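Local coordinates for CcbJ (Streptomyces caelestis, PDB 4HGZ), which is a methyltransferase that uses S-adenosyl-L-methionine as methyl donor and probably methylates nitrogen, at residues C[54-59]-C[249-254]. Residues are numbered along the deposited sequence; the frame is centred on the assembly and turned at random.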
loop_
_atom_site.group_PDB
_atom_site.type_symbol
_atom_site.label_atom_id
_atom_site.label_comp_id
_atom_site.label_asym_id
_atom_site.label_seq_id
_atom_site.Cartn_x
_atom_site.Cartn_y
_atom_site.Cartn_z
ATOM N N ALA C 54 29.703 -1.119 -22.235
ATOM C CA ALA C 54 30.761 -1.088 -23.237
ATOM C C ALA C 54 30.929 -2.476 -23.853
ATOM O O ALA C 54 30.853 -2.654 -25.073
ATOM C CB ALA C 54 32.075 -0.588 -22.629
ATOM N N LEU C 55 31.146 -3.467 -22.999
ATOM C CA LEU C 55 31.331 -4.825 -23.472
ATOM C C LEU C 55 30.149 -5.182 -24.372
ATOM O O LEU C 55 30.325 -5.634 -25.509
ATOM C CB LEU C 55 31.464 -5.786 -22.285
ATOM C CG LEU C 55 32.776 -5.689 -21.473
ATOM C CD1 LEU C 55 32.641 -6.231 -20.030
ATOM C CD2 LEU C 55 33.934 -6.385 -22.193
ATOM N N PHE C 56 28.942 -4.936 -23.873
ATOM C CA PHE C 56 27.736 -5.228 -24.635
ATOM C C PHE C 56 27.784 -4.623 -26.029
ATOM O O PHE C 56 27.638 -5.333 -27.019
ATOM C CB PHE C 56 26.494 -4.735 -23.901
ATOM C CG PHE C 56 25.212 -5.213 -24.511
ATOM C CD1 PHE C 56 24.621 -6.380 -24.077
ATOM C CD2 PHE C 56 24.600 -4.493 -25.517
ATOM C CE1 PHE C 56 23.446 -6.822 -24.643
ATOM C CE2 PHE C 56 23.420 -4.931 -26.089
ATOM C CZ PHE C 56 22.847 -6.098 -25.656
ATOM N N VAL C 57 27.981 -3.309 -26.110
ATOM C CA VAL C 57 28.046 -2.638 -27.408
ATOM C C VAL C 57 29.204 -3.167 -28.268
ATOM O O VAL C 57 29.003 -3.529 -29.431
ATOM C CB VAL C 57 28.112 -1.107 -27.258
ATOM C CG1 VAL C 57 28.452 -0.462 -28.575
ATOM C CG2 VAL C 57 26.785 -0.576 -26.746
ATOM N N ALA C 58 30.401 -3.238 -27.686
ATOM C CA ALA C 58 31.569 -3.813 -28.375
ATOM C C ALA C 58 31.255 -5.140 -29.061
ATOM O O ALA C 58 31.587 -5.329 -30.231
ATOM C CB ALA C 58 32.726 -3.994 -27.408
ATOM N N ALA C 59 30.622 -6.059 -28.335
ATOM C CA ALA C 59 30.280 -7.368 -28.898
ATOM C C ALA C 59 29.444 -7.241 -30.166
ATOM O O ALA C 59 29.470 -8.122 -31.023
ATOM C CB ALA C 59 29.562 -8.247 -27.860
ATOM N N GLU C 249 16.326 -8.698 -29.609
ATOM C CA GLU C 249 16.492 -9.244 -28.267
ATOM C C GLU C 249 16.244 -8.218 -27.176
ATOM O O GLU C 249 16.445 -7.018 -27.375
ATOM C CB GLU C 249 17.874 -9.875 -28.104
ATOM C CG GLU C 249 19.032 -8.943 -28.394
ATOM C CD GLU C 249 20.367 -9.670 -28.492
ATOM O OE1 GLU C 249 21.265 -9.395 -27.667
ATOM O OE2 GLU C 249 20.520 -10.512 -29.399
ATOM N N ARG C 250 15.793 -8.703 -26.024
ATOM C CA ARG C 250 15.566 -7.849 -24.874
ATOM C C ARG C 250 16.094 -8.510 -23.614
ATOM O O ARG C 250 15.799 -9.674 -23.348
ATOM C CB ARG C 250 14.083 -7.545 -24.695
ATOM C CG ARG C 250 13.865 -6.156 -24.149
ATOM C CD ARG C 250 12.484 -5.938 -23.603
ATOM N NE ARG C 250 11.453 -6.105 -24.614
ATOM C CZ ARG C 250 11.176 -5.214 -25.554
ATOM N NH1 ARG C 250 11.866 -4.091 -25.634
ATOM N NH2 ARG C 250 10.212 -5.458 -26.427
ATOM N N HIS C 251 16.868 -7.762 -22.838
ATOM C CA HIS C 251 17.363 -8.237 -21.551
ATOM C C HIS C 251 16.965 -7.250 -20.459
ATOM O O HIS C 251 16.396 -6.192 -20.736
ATOM C CB HIS C 251 18.887 -8.371 -21.575
ATOM C CG HIS C 251 19.423 -8.948 -22.842
ATOM N ND1 HIS C 251 19.669 -10.293 -23.000
ATOM C CD2 HIS C 251 19.774 -8.361 -24.010
ATOM C CE1 HIS C 251 20.141 -10.516 -24.213
ATOM N NE2 HIS C 251 20.215 -9.358 -24.847
ATOM N N ALA C 252 17.281 -7.593 -19.221
ATOM C CA ALA C 252 16.994 -6.731 -18.089
ATOM C C ALA C 252 18.106 -5.721 -17.918
ATOM O O ALA C 252 17.941 -4.711 -17.245
ATOM C CB ALA C 252 16.862 -7.566 -16.813
ATOM N N ASP C 253 19.256 -6.010 -18.503
ATOM C CA ASP C 253 20.442 -5.232 -18.208
ATOM C C ASP C 253 21.579 -5.644 -19.138
ATOM O O ASP C 253 21.429 -6.573 -19.930
ATOM C CB ASP C 253 20.830 -5.437 -16.753
ATOM C CG ASP C 253 21.381 -6.827 -16.493
ATOM O OD1 ASP C 253 21.601 -7.575 -17.474
ATOM O OD2 ASP C 253 21.599 -7.166 -15.309
ATOM N N PHE C 254 22.719 -4.970 -19.050
ATOM C CA PHE C 254 23.753 -5.213 -20.058
ATOM C C PHE C 254 24.492 -6.536 -19.916
ATOM O O PHE C 254 25.330 -6.863 -20.749
ATOM C CB PHE C 254 24.741 -4.048 -20.153
ATOM C CG PHE C 254 24.189 -2.854 -20.862
ATOM C CD1 PHE C 254 23.791 -2.947 -22.187
ATOM C CD2 PHE C 254 24.040 -1.645 -20.201
ATOM C CE1 PHE C 254 23.264 -1.843 -22.847
ATOM C CE2 PHE C 254 23.515 -0.545 -20.851
ATOM C CZ PHE C 254 23.132 -0.642 -22.178
#
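Phe56 reaches out from helix 50-61 and supplies almost all of the helix's share of the contact, meeting Phe254 and His251 with one ring. Its CG lies anti to the backbone N (chi1 -170°), which carries the phenyl group off the helix towards strand 245-251 and the turn after it. Phe254 presents CD1 over one face of the Phe56 ring, 3.5 Å from Phe56 CG, while Phe56 CG lies at the edge of the Phe254 ring; with the planes 57° apart, the pair is oblique. The Phe254 carbonyl O comes 3.4 Å from Phe56 CD1. The His251 ring stands obliquely beside the CE1 and CZ end, its CD2 4.0 Å from Phe56 CE1. Flat and apolar, both phenylalanines suit this buried place.

The polar element lies within 249-254. His251 NE2 donates to Glu249 OE1 in a nearly straight bond of 3.0 Å. The acceptor lies in the imidazole plane but is approached from above the plane of its own carboxylate. This bond helps to set the imidazole's rotation, and it suits two partly exposed residues to pair their polar ends while lying beside the phenyl ring; Glu249 OE1 is only marginally near, 4.2 Å from Phe56 CZ.

Around this cluster, Phe56 also packs on Val269 and Val167, and Phe254 on Val267 and Gln169. Through Phe56, helix 50-61 rests against strands 164-171 and 265-272, beside edge strand 245-251 of the class I (Rossmann-like) methyltransferase sheet.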